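Thiol peroxidase (Mycobacterium tuberculosis, PDB 1Y25) probably reduces hydrogen peroxide and organic hydroperoxides to water and alcohols with thioredoxin as reductant, protecting the cell against oxidative stress. Local coordinates at residues R43-L48 with G75-C80; R65-R70 with E157-A162; F27-G32 with A104-D109; L49-S54 with A129-V134; G15-V20 with T144-E149. The protein carries 1 engineered substitution. All coordinates share one frame; numbering follows the deposited sequence.

Contact 1: R43-L48 with G75-C80; sequences RGKSVL and GATVLC
The flat groups that meet here are the peptide units of Leu-48 with those of Thr-77 and Leu-79, and they meet end-on rather than by stacking. Leu-48 N gives to Thr-77 O at 3.0 Å, with a nearly straight N-H...O angle of 176°. Leu-48 O then receives Leu-79 N at 2.8 Å, so Leu-48 bonds to the residues before and after Val-78, the register of a parallel pair. On one side of the joined peptides Leu-48 CD2 lies against Val-78 CG1 at 3.8 Å, the two side chains running the same way toward Phe-67 of helix 58-74. On the other side, Val-47 CG2 faces Thr-77 CG2 at 4.2 Å; both methyls stand opposite their own backbone N, which for Thr-77 (chi1 -43°) leaves OG1 directed to Lys-45. Ahead of the paired residues the link is polar and looser. Lys-45 is stretched out as far as CE, then turns to place NZ 2.8 Å from Gly-75 O and 3.3 Å from Thr-77 OG1, both weak hydrogen bonds. A water accepts from Lys-45 NZ and Thr-77 N and donates to Ser-46 O, 2.7 Å away, thereby bridging the diverging chains. Strand 47-51, helix 58-74 and strand 78-82 follow one another, so the pairing closes a beta-alpha-beta crossover of the thioredoxin fold.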
# COMPACT_ATOMS: atom_id res chain seq x y z
N ARG A 43 -5.04 -15.66 1.12
CA ARG A 43 -5.77 -14.85 2.04
C ARG A 43 -6.13 -15.76 3.23
O ARG A 43 -6.45 -16.90 3.04
CB ARG A 43 -6.98 -14.18 1.35
CG ARG A 43 -8.35 -14.85 1.59
CD ARG A 43 -9.61 -13.86 1.32
NE ARG A 43 -10.72 -14.60 0.69
CZ ARG A 43 -11.54 -15.44 1.34
NH1 ARG A 43 -11.37 -15.59 2.66
NH2 ARG A 43 -12.53 -16.12 0.69
N GLY A 44 -5.98 -15.26 4.45
CA GLY A 44 -6.20 -16.06 5.65
C GLY A 44 -4.90 -16.46 6.31
O GLY A 44 -4.90 -16.85 7.47
N LYS A 45 -3.77 -16.37 5.58
CA LYS A 45 -2.49 -16.71 6.21
C LYS A 45 -1.49 -15.72 5.77
O LYS A 45 -1.72 -15.04 4.80
CB LYS A 45 -2.03 -18.14 5.86
CG LYS A 45 -0.88 -18.75 6.75
CD LYS A 45 -0.16 -19.96 6.06
CE LYS A 45 0.51 -20.92 7.11
NZ LYS A 45 1.96 -21.24 6.84
N SER A 46 -0.41 -15.58 6.53
CA SER A 46 0.69 -14.70 6.16
C SER A 46 1.43 -15.31 4.96
O SER A 46 1.61 -16.49 4.91
CB SER A 46 1.67 -14.55 7.32
OG SER A 46 1.11 -13.87 8.41
N VAL A 47 1.88 -14.50 4.02
CA VAL A 47 2.79 -15.03 2.99
C VAL A 47 3.99 -14.08 2.84
O VAL A 47 3.84 -12.89 2.90
CB VAL A 47 2.05 -15.27 1.63
CG1 VAL A 47 1.32 -13.95 1.10
CG2 VAL A 47 3.02 -15.87 0.62
N LEU A 48 5.17 -14.66 2.67
CA LEU A 48 6.38 -13.92 2.47
C LEU A 48 6.81 -14.06 1.02
O LEU A 48 6.98 -15.20 0.49
CB LEU A 48 7.46 -14.39 3.42
CG LEU A 48 8.86 -13.77 3.31
CD1 LEU A 48 9.56 -13.96 4.67
CD2 LEU A 48 9.69 -14.34 2.21
N GLY A 75 7.01 -24.19 8.83
CA GLY A 75 5.89 -24.41 7.88
C GLY A 75 5.25 -23.12 7.32
O GLY A 75 4.08 -23.09 6.86
N ALA A 76 6.02 -22.03 7.38
CA ALA A 76 5.67 -20.74 6.83
C ALA A 76 5.50 -20.81 5.27
O ALA A 76 6.19 -21.59 4.61
CB ALA A 76 6.78 -19.79 7.21
N THR A 77 4.59 -20.02 4.71
CA THR A 77 4.48 -19.88 3.24
C THR A 77 5.41 -18.83 2.61
O THR A 77 5.30 -17.61 2.87
CB THR A 77 3.04 -19.70 2.82
OG1 THR A 77 2.29 -20.63 3.60
CG2 THR A 77 2.82 -19.97 1.34
N VAL A 78 6.38 -19.33 1.83
CA VAL A 78 7.37 -18.47 1.15
C VAL A 78 7.27 -18.68 -0.33
O VAL A 78 7.43 -19.78 -0.84
CB VAL A 78 8.86 -18.73 1.63
CG1 VAL A 78 9.82 -17.89 0.92
CG2 VAL A 78 8.95 -18.51 3.15
N LEU A 79 7.04 -17.58 -1.02
CA LEU A 79 6.90 -17.55 -2.45
C LEU A 79 8.15 -16.86 -3.00
O LEU A 79 8.50 -15.74 -2.62
CB LEU A 79 5.64 -16.72 -2.82
CG LEU A 79 4.95 -16.92 -4.13
CD1 LEU A 79 4.39 -18.31 -4.17
CD2 LEU A 79 3.88 -15.92 -4.47
N CYS A 80 8.77 -17.51 -3.94
CA CYS A 80 9.98 -17.06 -4.51
C CYS A 80 9.68 -16.43 -5.87
O CYS A 80 9.38 -17.17 -6.81
CB CYS A 80 10.96 -18.25 -4.60
SG CYS A 80 11.74 -18.61 -3.05
O HOH W 1 3.05 -18.24 6.41

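Contact 2: R65-R70 with E157-A162; sequences RTFDER and EAALAA
Arg-70 reaches from helix 58-74 across Leu-160 to Glu-157 on helix 156-163. Its CB begins the contact, 3.7 Å from Leu-160 CD1, and CG remains against the same methyl. Bends at chi2 and chi3 then fold the chain back over that methyl, and NE is still close to Leu-160 CD1. At CZ the guanidinium lies flat on the leucine: Leu-160 CD1 sits 3.4 Å above its plane, displaced toward the rim. NH2, at the tip, lies 2.9 Å from Glu-157 OE1, which approaches at the edge of the guanidinium, near its plane. The pair is a salt bridge, but its hydrogen bond is weak, with an N-H...O angle of only 127°. The carboxylate plane is turned 47° from the guanidinium, so the two groups do not dock in the flat, two-pronged manner. A water between NE and Glu-157 OE2 lies too close to NE for that indirect link to be more than doubtful.

Deeper in, the other branch of Leu-160 is used: CD2 meets the edge of the Phe-67 ring at CE1, 4.1 Å away. Ala-159 CB also lies near the ring plane, 4.5 Å from Phe-67 CZ, and Tyr-156 makes an edge-to-face pair with the same ring. The helix segments approach to 11.9 Å between axes and cross at -38°, a spacing filled by these side chains. The chemistry implies an apolar seam of Leu-160, Ala-159 and Phe-67, rimmed by an ion pair whose bent bond and twisted planes probably make its electrostatic contribution modest.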
# COMPACT_ATOMS: atom_id res chain seq x y z
N ARG A 65 17.65 -20.95 -0.89
CA ARG A 65 18.10 -22.03 -0.02
C ARG A 65 17.86 -21.67 1.47
O ARG A 65 17.48 -22.52 2.27
CB ARG A 65 19.56 -22.33 -0.26
CG ARG A 65 19.86 -22.69 -1.68
CD ARG A 65 21.26 -23.12 -1.78
NE ARG A 65 21.63 -23.22 -3.16
CZ ARG A 65 22.44 -22.41 -3.84
NH1 ARG A 65 23.08 -21.40 -3.26
NH2 ARG A 65 22.65 -22.69 -5.11
N THR A 66 18.14 -20.43 1.85
CA THR A 66 18.03 -20.03 3.27
C THR A 66 16.57 -19.97 3.71
O THR A 66 16.23 -20.40 4.81
CB THR A 66 18.72 -18.68 3.49
OG1 THR A 66 20.12 -18.77 3.10
CG2 THR A 66 18.58 -18.20 4.93
N PHE A 67 15.70 -19.37 2.90
CA PHE A 67 14.24 -19.41 3.21
C PHE A 67 13.64 -20.83 3.23
O PHE A 67 12.84 -21.15 4.09
CB PHE A 67 13.47 -18.49 2.30
CG PHE A 67 13.53 -17.01 2.72
CD1 PHE A 67 13.05 -16.58 3.97
CD2 PHE A 67 14.02 -16.06 1.84
CE1 PHE A 67 13.09 -15.21 4.33
CE2 PHE A 67 14.06 -14.70 2.17
CZ PHE A 67 13.60 -14.28 3.39
N ASP A 68 14.10 -21.70 2.35
CA ASP A 68 13.63 -23.06 2.33
C ASP A 68 13.90 -23.76 3.62
O ASP A 68 13.02 -24.43 4.17
CB ASP A 68 14.30 -23.84 1.21
CG ASP A 68 13.63 -25.18 0.97
OD1 ASP A 68 12.46 -25.11 0.53
OD2 ASP A 68 14.24 -26.26 1.21
N GLU A 69 15.14 -23.65 4.07
CA GLU A 69 15.62 -24.24 5.28
C GLU A 69 14.77 -23.75 6.50
O GLU A 69 14.28 -24.53 7.27
CB GLU A 69 17.12 -23.93 5.34
CG GLU A 69 17.86 -24.37 6.59
CD GLU A 69 18.02 -23.21 7.64
OE1 GLU A 69 18.09 -21.98 7.21
OE2 GLU A 69 18.08 -23.54 8.86
N ARG A 70 14.51 -22.45 6.58
CA ARG A 70 13.73 -21.87 7.64
C ARG A 70 12.22 -22.14 7.57
O ARG A 70 11.61 -22.43 8.59
CB ARG A 70 13.97 -20.36 7.68
CG ARG A 70 15.44 -20.00 7.82
CD ARG A 70 15.99 -20.31 9.23
NE ARG A 70 15.84 -19.10 10.03
CZ ARG A 70 15.04 -18.96 11.07
NH1 ARG A 70 14.32 -20.00 11.53
NH2 ARG A 70 14.96 -17.77 11.67
N GLU A 157 15.88 -12.67 9.18
CA GLU A 157 15.33 -12.72 10.52
C GLU A 157 14.15 -11.80 10.69
O GLU A 157 13.14 -12.21 11.30
CB GLU A 157 16.37 -12.40 11.59
CG GLU A 157 17.58 -13.37 11.65
CD GLU A 157 17.23 -14.83 12.05
OE1 GLU A 157 16.06 -15.17 12.40
OE2 GLU A 157 18.19 -15.64 12.05
N ALA A 158 14.31 -10.54 10.22
CA ALA A 158 13.30 -9.50 10.34
C ALA A 158 12.08 -9.83 9.48
O ALA A 158 10.94 -9.70 9.92
CB ALA A 158 13.88 -8.16 9.99
N ALA A 159 12.32 -10.35 8.29
CA ALA A 159 11.24 -10.86 7.45
C ALA A 159 10.53 -12.00 8.14
O ALA A 159 9.29 -12.04 8.23
CB ALA A 159 11.77 -11.28 6.14
N LEU A 160 11.29 -12.97 8.66
CA LEU A 160 10.65 -14.12 9.35
C LEU A 160 9.95 -13.75 10.64
O LEU A 160 8.95 -14.37 10.94
CB LEU A 160 11.68 -15.26 9.58
CG LEU A 160 12.19 -15.89 8.28
CD1 LEU A 160 13.32 -16.86 8.54
CD2 LEU A 160 11.01 -16.62 7.56
N ALA A 161 10.41 -12.71 11.36
CA ALA A 161 9.69 -12.28 12.55
C ALA A 161 8.31 -11.68 12.19
O ALA A 161 7.29 -11.96 12.84
CB ALA A 161 10.54 -11.34 13.46
N ALA A 162 8.26 -10.93 11.10
CA ALA A 162 6.99 -10.39 10.62
C ALA A 162 6.05 -11.52 10.15
O ALA A 162 4.86 -11.44 10.28
CB ALA A 162 7.27 -9.37 9.50
O HOH W 2 17.36 -17.12 10.03

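Contact 3: F27-G32 with A104-D109; sequences FTLTGG and ASAFRD
Thr-30 OG1 is gripped by three partners, two of them waters. It donates to one water at 2.9 Å and accepts from a second at 3.0 Å, while Arg-108 NE adds a weak bond at 3.3 Å. The first water is itself a junction, accepting from Arg-108 N and donating to Ser-105 O; its approach to Asp-109 OD2 is too short to be trusted. The second accepts from Arg-108 NH2 at the edge of the guanidinium. Thr-30 and Arg-108 cross at about a right angle. The arginine is extended from CG to NE, and Phe-107 CE2 lies over one guanidinium face, 3.8 Å above its plane.

A direct polar bond lies farther along: Thr-28 OG1, turned to Asp-109 by a chi1 of 53°, gives to Asp-109 OD1 at 2.9 Å, meeting it from above the carboxylate plane, 57° out.

The backbones join at one antiparallel hydrogen-bonded pair, Thr-30 with Ser-105: Thr-30 N to Ser-105 O at 2.9 Å and Ser-105 N to Thr-30 O at 2.7 Å. Leu-29 is shared out by its branches: CD1 packs on Ala-104 CB, and CD2 on Ala-106 CB at 3.7 Å. Ser-105 OG accepts from Phe-107 N in an ST turn and also bonds to Asp-84 O; a type I turn from Ala-106 to Asp-109 then curls the chain back toward Thr-28. The arrangement is that of a short strand, 28-30, itself paired with 36-38, attached by a single bridge to strand 101-105, outermost of the five within this chain in the thioredoxin-fold sheet.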
# COMPACT_ATOMS: atom_id res chain seq x y z
N PHE A 27 -1.97 -9.88 -7.20
CA PHE A 27 -1.21 -10.43 -8.31
C PHE A 27 -1.69 -11.74 -8.80
O PHE A 27 -2.34 -12.48 -8.12
CB PHE A 27 0.28 -10.55 -7.92
CG PHE A 27 0.53 -11.38 -6.67
CD1 PHE A 27 0.54 -12.77 -6.72
CD2 PHE A 27 0.73 -10.79 -5.47
CE1 PHE A 27 0.79 -13.55 -5.55
CE2 PHE A 27 0.94 -11.56 -4.29
CZ PHE A 27 1.03 -12.89 -4.35
N THR A 28 -1.35 -12.00 -10.07
CA THR A 28 -1.33 -13.31 -10.64
C THR A 28 0.12 -13.51 -11.10
O THR A 28 0.81 -12.58 -11.51
CB THR A 28 -2.37 -13.45 -11.82
OG1 THR A 28 -2.12 -12.42 -12.75
CG2 THR A 28 -3.82 -13.33 -11.32
N LEU A 29 0.61 -14.72 -10.90
CA LEU A 29 1.93 -15.11 -11.27
C LEU A 29 1.85 -16.49 -11.93
O LEU A 29 0.79 -17.12 -11.88
CB LEU A 29 2.80 -15.14 -10.03
CG LEU A 29 3.13 -13.78 -9.47
CD1 LEU A 29 3.88 -13.99 -8.16
CD2 LEU A 29 4.01 -12.88 -10.39
N THR A 30 2.96 -16.97 -12.48
CA THR A 30 2.97 -18.31 -13.11
C THR A 30 3.81 -19.31 -12.28
O THR A 30 4.97 -19.02 -11.94
CB THR A 30 3.47 -18.23 -14.61
OG1 THR A 30 2.68 -17.27 -15.33
CG2 THR A 30 3.42 -19.60 -15.33
N GLY A 31 3.18 -20.44 -11.93
CA GLY A 31 3.79 -21.51 -11.16
C GLY A 31 4.54 -22.44 -12.09
O GLY A 31 4.48 -22.27 -13.33
N GLY A 32 5.26 -23.41 -11.51
CA GLY A 32 6.20 -24.26 -12.26
C GLY A 32 5.53 -25.11 -13.30
O GLY A 32 6.15 -25.54 -14.27
N ALA A 104 7.34 -18.67 -8.32
CA ALA A 104 6.33 -17.89 -8.98
C ALA A 104 7.02 -16.93 -9.92
O ALA A 104 7.89 -16.19 -9.51
CB ALA A 104 5.55 -17.14 -7.95
N SER A 105 6.63 -16.97 -11.20
CA SER A 105 7.26 -16.19 -12.27
C SER A 105 6.35 -14.98 -12.61
O SER A 105 5.15 -15.16 -12.83
CB SER A 105 7.47 -17.09 -13.53
OG SER A 105 8.07 -16.38 -14.56
N ALA A 106 6.96 -13.79 -12.73
CA ALA A 106 6.31 -12.62 -13.27
C ALA A 106 6.54 -12.42 -14.75
O ALA A 106 6.30 -11.34 -15.28
CB ALA A 106 6.74 -11.40 -12.47
N PHE A 107 7.02 -13.44 -15.46
CA PHE A 107 7.49 -13.22 -16.83
C PHE A 107 6.33 -12.72 -17.75
O PHE A 107 6.60 -12.09 -18.74
CB PHE A 107 8.17 -14.49 -17.41
CG PHE A 107 7.24 -15.46 -18.07
CD1 PHE A 107 7.16 -15.53 -19.45
CD2 PHE A 107 6.38 -16.29 -17.30
CE1 PHE A 107 6.29 -16.40 -20.05
CE2 PHE A 107 5.55 -17.16 -17.91
CZ PHE A 107 5.50 -17.23 -19.28
N ARG A 108 5.05 -13.01 -17.41
CA ARG A 108 3.89 -12.53 -18.20
C ARG A 108 2.84 -11.90 -17.30
O ARG A 108 1.66 -11.90 -17.61
CB ARG A 108 3.28 -13.68 -19.04
CG ARG A 108 2.82 -14.88 -18.24
CD ARG A 108 2.08 -15.85 -19.15
NE ARG A 108 1.63 -17.07 -18.45
CZ ARG A 108 1.67 -18.32 -18.90
NH1 ARG A 108 2.23 -18.62 -20.05
NH2 ARG A 108 1.24 -19.29 -18.14
N ASP A 109 3.28 -11.35 -16.17
CA ASP A 109 2.38 -10.63 -15.31
C ASP A 109 2.97 -9.26 -14.89
O ASP A 109 4.16 -9.01 -15.08
CB ASP A 109 2.07 -11.51 -14.11
CG ASP A 109 1.13 -12.66 -14.46
OD1 ASP A 109 -0.04 -12.30 -14.71
OD2 ASP A 109 1.57 -13.90 -14.52
O HOH W 3 3.79 -14.61 -15.18
O HOH W 4 -0.05 -18.52 -15.44

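Contact 4: L49-S54 with A129-V134; sequences LNIFPS and ARAIVV. With ACT (acetate ion), chain C.
Backbone hydrogen bonds pair Leu-49 with Val-133 and Ile-51 with Ala-131. Both exchanges are reciprocal: Leu-49 N lies 2.8 Å from Val-133 O, and Ile-51 N 2.9 Å from Ala-131 O. Asn-50 and Ile-132 form the non-hydrogen-bonded pair between them, and Ile-132 CA approaches Leu-49 O at 3.2 Å in a CA-H...O contact. The strand axes stand 167° apart in direction, hence antiparallel.

Apolar contacts occupy the face of Leu-49, Ile-51, Ala-131 and Val-133. Ile-51 CD1 spans Ala-131 CB and Val-133 CG2, 4.0 Å from the latter, while Leu-49 CD1 lies alongside Val-133 CB.

Polar side chains lie toward helix 58-74. Asn-50 ND2 bonds to Ser-63 OG, and its OD1 touches Ile-132 CD1 at 3.4 Å. Arg-130, bent at chi3 (-47°), brings NH1 within 3.5 Å of Phe-52 CB and close to Pro-53 CD. Its NH2 gives to an acetate O at 2.8 Å and to Ile-150 O, and NH1 to the engineered Ser-60, at the position of the predicted sulfenic-acid-forming cysteine. Acetate, probably from the crystallisation liquor, also bonds to Thr-57, Val-59 and Ser-60: an anion-binding pocket, consistent with peroxide binding beside the arginine in peroxiredoxins.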
# COMPACT_ATOMS: atom_id res chain seq x y z
N LEU A 49 6.95 -12.90 0.38
CA LEU A 49 7.42 -12.74 -1.00
C LEU A 49 8.88 -12.43 -0.91
O LEU A 49 9.27 -11.35 -0.38
CB LEU A 49 6.72 -11.55 -1.72
CG LEU A 49 5.18 -11.45 -1.67
CD1 LEU A 49 4.73 -10.24 -2.47
CD2 LEU A 49 4.48 -12.78 -2.03
N ASN A 50 9.64 -13.41 -1.35
CA ASN A 50 11.07 -13.33 -1.61
C ASN A 50 11.30 -12.98 -3.08
O ASN A 50 11.29 -13.82 -3.92
CB ASN A 50 11.77 -14.68 -1.23
CG ASN A 50 13.29 -14.61 -1.34
OD1 ASN A 50 13.88 -13.58 -1.06
ND2 ASN A 50 13.93 -15.72 -1.76
N ILE A 51 11.56 -11.70 -3.33
CA ILE A 51 11.60 -11.12 -4.68
C ILE A 51 13.06 -10.88 -5.05
O ILE A 51 13.85 -10.29 -4.24
CB ILE A 51 10.80 -9.78 -4.73
CG1 ILE A 51 9.38 -9.90 -4.14
CG2 ILE A 51 10.81 -9.16 -6.15
CD1 ILE A 51 8.82 -8.56 -3.62
N PHE A 52 13.47 -11.35 -6.23
CA PHE A 52 14.90 -11.20 -6.62
C PHE A 52 15.06 -11.22 -8.11
O PHE A 52 14.15 -11.64 -8.84
CB PHE A 52 15.74 -12.29 -6.01
CG PHE A 52 15.13 -13.67 -6.16
CD1 PHE A 52 14.36 -14.23 -5.15
CD2 PHE A 52 15.33 -14.41 -7.35
CE1 PHE A 52 13.78 -15.50 -5.31
CE2 PHE A 52 14.70 -15.70 -7.54
CZ PHE A 52 13.93 -16.22 -6.51
N PRO A 53 16.26 -10.80 -8.57
CA PRO A 53 16.64 -10.86 -10.01
C PRO A 53 16.47 -12.25 -10.71
O PRO A 53 15.79 -12.33 -11.71
CB PRO A 53 18.09 -10.28 -10.04
CG PRO A 53 18.25 -9.52 -8.77
CD PRO A 53 17.31 -10.13 -7.74
N SER A 54 17.07 -13.32 -10.19
CA SER A 54 17.07 -14.62 -10.82
C SER A 54 17.58 -15.73 -9.90
O SER A 54 18.54 -15.48 -9.20
CB SER A 54 17.99 -14.60 -12.07
OG SER A 54 17.98 -15.86 -12.70
N ALA A 129 14.28 -6.06 -8.65
CA ALA A 129 15.26 -5.79 -7.63
C ALA A 129 15.05 -6.76 -6.39
O ALA A 129 13.98 -7.31 -6.19
CB ALA A 129 15.07 -4.38 -7.18
N ARG A 130 16.04 -6.86 -5.51
CA ARG A 130 15.95 -7.74 -4.34
C ARG A 130 15.09 -7.05 -3.29
O ARG A 130 15.35 -5.91 -2.90
CB ARG A 130 17.30 -8.06 -3.80
CG ARG A 130 17.31 -9.21 -2.90
CD ARG A 130 18.69 -9.55 -2.44
NE ARG A 130 19.70 -9.61 -3.46
CZ ARG A 130 19.75 -10.49 -4.46
NH1 ARG A 130 18.82 -11.42 -4.60
NH2 ARG A 130 20.68 -10.41 -5.36
N ALA A 131 13.99 -7.69 -2.92
CA ALA A 131 13.08 -7.14 -1.94
C ALA A 131 12.33 -8.28 -1.20
O ALA A 131 12.24 -9.39 -1.71
CB ALA A 131 12.06 -6.18 -2.64
N ILE A 132 11.77 -7.95 -0.03
CA ILE A 132 10.92 -8.80 0.75
C ILE A 132 9.66 -7.99 0.98
O ILE A 132 9.73 -6.77 1.32
CB ILE A 132 11.54 -9.23 2.16
CG1 ILE A 132 12.89 -9.91 2.04
CG2 ILE A 132 10.61 -10.12 2.93
CD1 ILE A 132 12.94 -11.15 1.18
N VAL A 133 8.53 -8.67 0.81
CA VAL A 133 7.22 -8.21 1.25
C VAL A 133 6.55 -9.34 2.02
O VAL A 133 6.34 -10.41 1.48
CB VAL A 133 6.23 -7.72 0.06
CG1 VAL A 133 4.95 -7.24 0.64
CG2 VAL A 133 6.84 -6.57 -0.81
N VAL A 134 6.17 -9.06 3.28
CA VAL A 134 5.25 -9.96 4.06
C VAL A 134 3.83 -9.42 4.07
O VAL A 134 3.63 -8.24 4.39
CB VAL A 134 5.74 -10.23 5.47
CG1 VAL A 134 4.73 -11.06 6.30
CG2 VAL A 134 7.12 -10.89 5.44
C ACT C . 22.76 -11.95 -7.47
O ACT C . 21.73 -12.48 -6.93
OXT ACT C . 23.83 -12.55 -7.15
CH3 ACT C . 22.78 -10.80 -8.44

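Contact 5: G15-V20 with T144-E149; sequences GELPAV and TELVPE
Leu-17 makes the tight part of this contact, its side chain crossing that of Leu-146 obliquely. A single branch does the work: CD1 reaches Leu-146 CB at 3.9 Å and Leu-146 N at the same distance, with Thr-144 CB next at 4.2 Å. The leucine's CG lies opposite its own carbonyl carbon (chi1 -75°), a turn that carries CD1 over the strand backbone, and Val-133 on the adjoining strand meets the same side chain. Strand 141-146 is outermost within this chain in the five-stranded thioredoxin-fold sheet; the irregular segment 15-20 packs on it through side chains, with no direct hydrogen bond. The backbone of Leu-17 and Ala-19 instead bonds to the second subunit, as does Val-20 N, to Asp-33 of that other chain, and this sets the loop at the dimer interface.

Away from Leu-17 the approach is looser. The exposed Val-20 brings its CG2 no nearer than 4.1 Å to Thr-144 N, and Thr-144 CG2 makes a lone touch on Pro-18 O at 3.8 Å. Here water replaces direct bonding: one molecule donates to Pro-18 O at 3.0 Å and accepts from Thr-144 OG1, which a chi1 of 65° turns toward it.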
# COMPACT_ATOMS: atom_id res chain seq x y z
N GLY A 15 9.19 2.18 -9.41
CA GLY A 15 8.23 2.77 -8.49
C GLY A 15 8.60 2.48 -7.08
O GLY A 15 9.78 2.42 -6.77
N GLU A 16 7.59 2.26 -6.24
CA GLU A 16 7.78 2.08 -4.79
C GLU A 16 6.95 0.89 -4.24
O GLU A 16 5.85 0.58 -4.73
CB GLU A 16 7.44 3.37 -4.04
CG GLU A 16 8.61 4.40 -3.82
CD GLU A 16 8.12 5.75 -3.13
OE1 GLU A 16 8.79 6.21 -2.11
OE2 GLU A 16 7.12 6.35 -3.62
N LEU A 17 7.51 0.29 -3.19
CA LEU A 17 6.90 -0.79 -2.46
C LEU A 17 5.71 -0.17 -1.67
O LEU A 17 5.71 1.02 -1.33
CB LEU A 17 7.93 -1.41 -1.49
CG LEU A 17 9.02 -2.31 -2.13
CD1 LEU A 17 10.02 -2.77 -1.08
CD2 LEU A 17 8.31 -3.50 -2.76
N PRO A 18 4.69 -0.98 -1.42
CA PRO A 18 3.47 -0.44 -0.73
C PRO A 18 3.79 -0.21 0.72
O PRO A 18 4.60 -0.94 1.24
CB PRO A 18 2.43 -1.55 -0.95
CG PRO A 18 3.24 -2.76 -1.12
CD PRO A 18 4.51 -2.38 -1.82
N ALA A 19 3.25 0.84 1.33
CA ALA A 19 3.31 1.04 2.79
C ALA A 19 2.76 -0.11 3.64
O ALA A 19 1.64 -0.65 3.43
CB ALA A 19 2.60 2.25 3.14
N VAL A 20 3.52 -0.46 4.65
CA VAL A 20 3.06 -1.34 5.74
C VAL A 20 1.70 -0.80 6.23
O VAL A 20 1.55 0.41 6.35
CB VAL A 20 4.16 -1.42 6.79
CG1 VAL A 20 3.64 -1.94 8.10
CG2 VAL A 20 5.29 -2.28 6.29
N THR A 144 8.16 -4.85 4.75
CA THR A 144 8.85 -4.66 3.56
C THR A 144 10.33 -4.41 3.86
O THR A 144 10.70 -3.85 4.94
CB THR A 144 8.28 -3.46 2.67
OG1 THR A 144 8.43 -2.15 3.32
CG2 THR A 144 6.83 -3.78 2.31
N GLU A 145 11.14 -4.89 2.90
CA GLU A 145 12.50 -4.53 2.76
C GLU A 145 12.84 -4.38 1.31
O GLU A 145 12.71 -5.33 0.54
CB GLU A 145 13.44 -5.61 3.38
CG GLU A 145 14.85 -5.17 3.40
CD GLU A 145 15.88 -6.28 3.61
OE1 GLU A 145 15.55 -7.53 3.69
OE2 GLU A 145 17.06 -5.83 3.61
N LEU A 146 13.38 -3.20 0.94
CA LEU A 146 14.09 -3.03 -0.30
C LEU A 146 15.57 -3.13 0.06
O LEU A 146 16.20 -2.19 0.66
CB LEU A 146 13.75 -1.71 -0.98
CG LEU A 146 14.27 -1.50 -2.44
CD1 LEU A 146 13.80 -2.49 -3.49
CD2 LEU A 146 13.96 -0.12 -2.90
N VAL A 147 16.15 -4.25 -0.36
CA VAL A 147 17.57 -4.45 -0.13
C VAL A 147 18.41 -3.35 -0.85
O VAL A 147 18.26 -3.14 -2.05
CB VAL A 147 18.03 -5.88 -0.49
CG1 VAL A 147 19.49 -6.07 -0.08
CG2 VAL A 147 17.12 -6.91 0.06
N PRO A 148 19.20 -2.59 -0.07
CA PRO A 148 19.90 -1.40 -0.52
C PRO A 148 20.87 -1.60 -1.68
O PRO A 148 21.04 -0.70 -2.53
CB PRO A 148 20.71 -0.95 0.75
CG PRO A 148 20.07 -1.52 1.85
CD PRO A 148 19.34 -2.78 1.39
N GLU A 149 21.51 -2.78 -1.69
CA GLU A 149 22.49 -3.17 -2.65
C GLU A 149 22.08 -4.52 -3.17
O GLU A 149 21.82 -5.40 -2.36
CB GLU A 149 23.88 -3.26 -1.97
CG GLU A 149 24.97 -4.06 -2.68
CD GLU A 149 25.26 -3.58 -4.09
OE1 GLU A 149 25.14 -4.41 -5.05
OE2 GLU A 149 25.60 -2.37 -4.26
O HOH W 5 6.93 -0.20 2.91

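Four of the contacts touch the five-stranded sheet directly, in the order 101-105, 78-82, 47-51, 131-135, 141-146: contact 3 at the first strand, contact 1 between the second and third, contact 4 between the third and fourth, contact 5 on the last. Contact 2 packs helices 58-74 and 156-163 over Leu-48 and Ile-132. Contact 4 is central, about 3 Å from the chain's centre, while contacts 2 and 3, centres 22 Å apart, lie on opposite sides of it. Along the chain contacts 1, 3 and 4 are nested within contact 5, and contact 2 crosses all the others. Distant sequence is thus interleaved into one sheet-and-helix unit, with contact 4 reaching the active-site pocket.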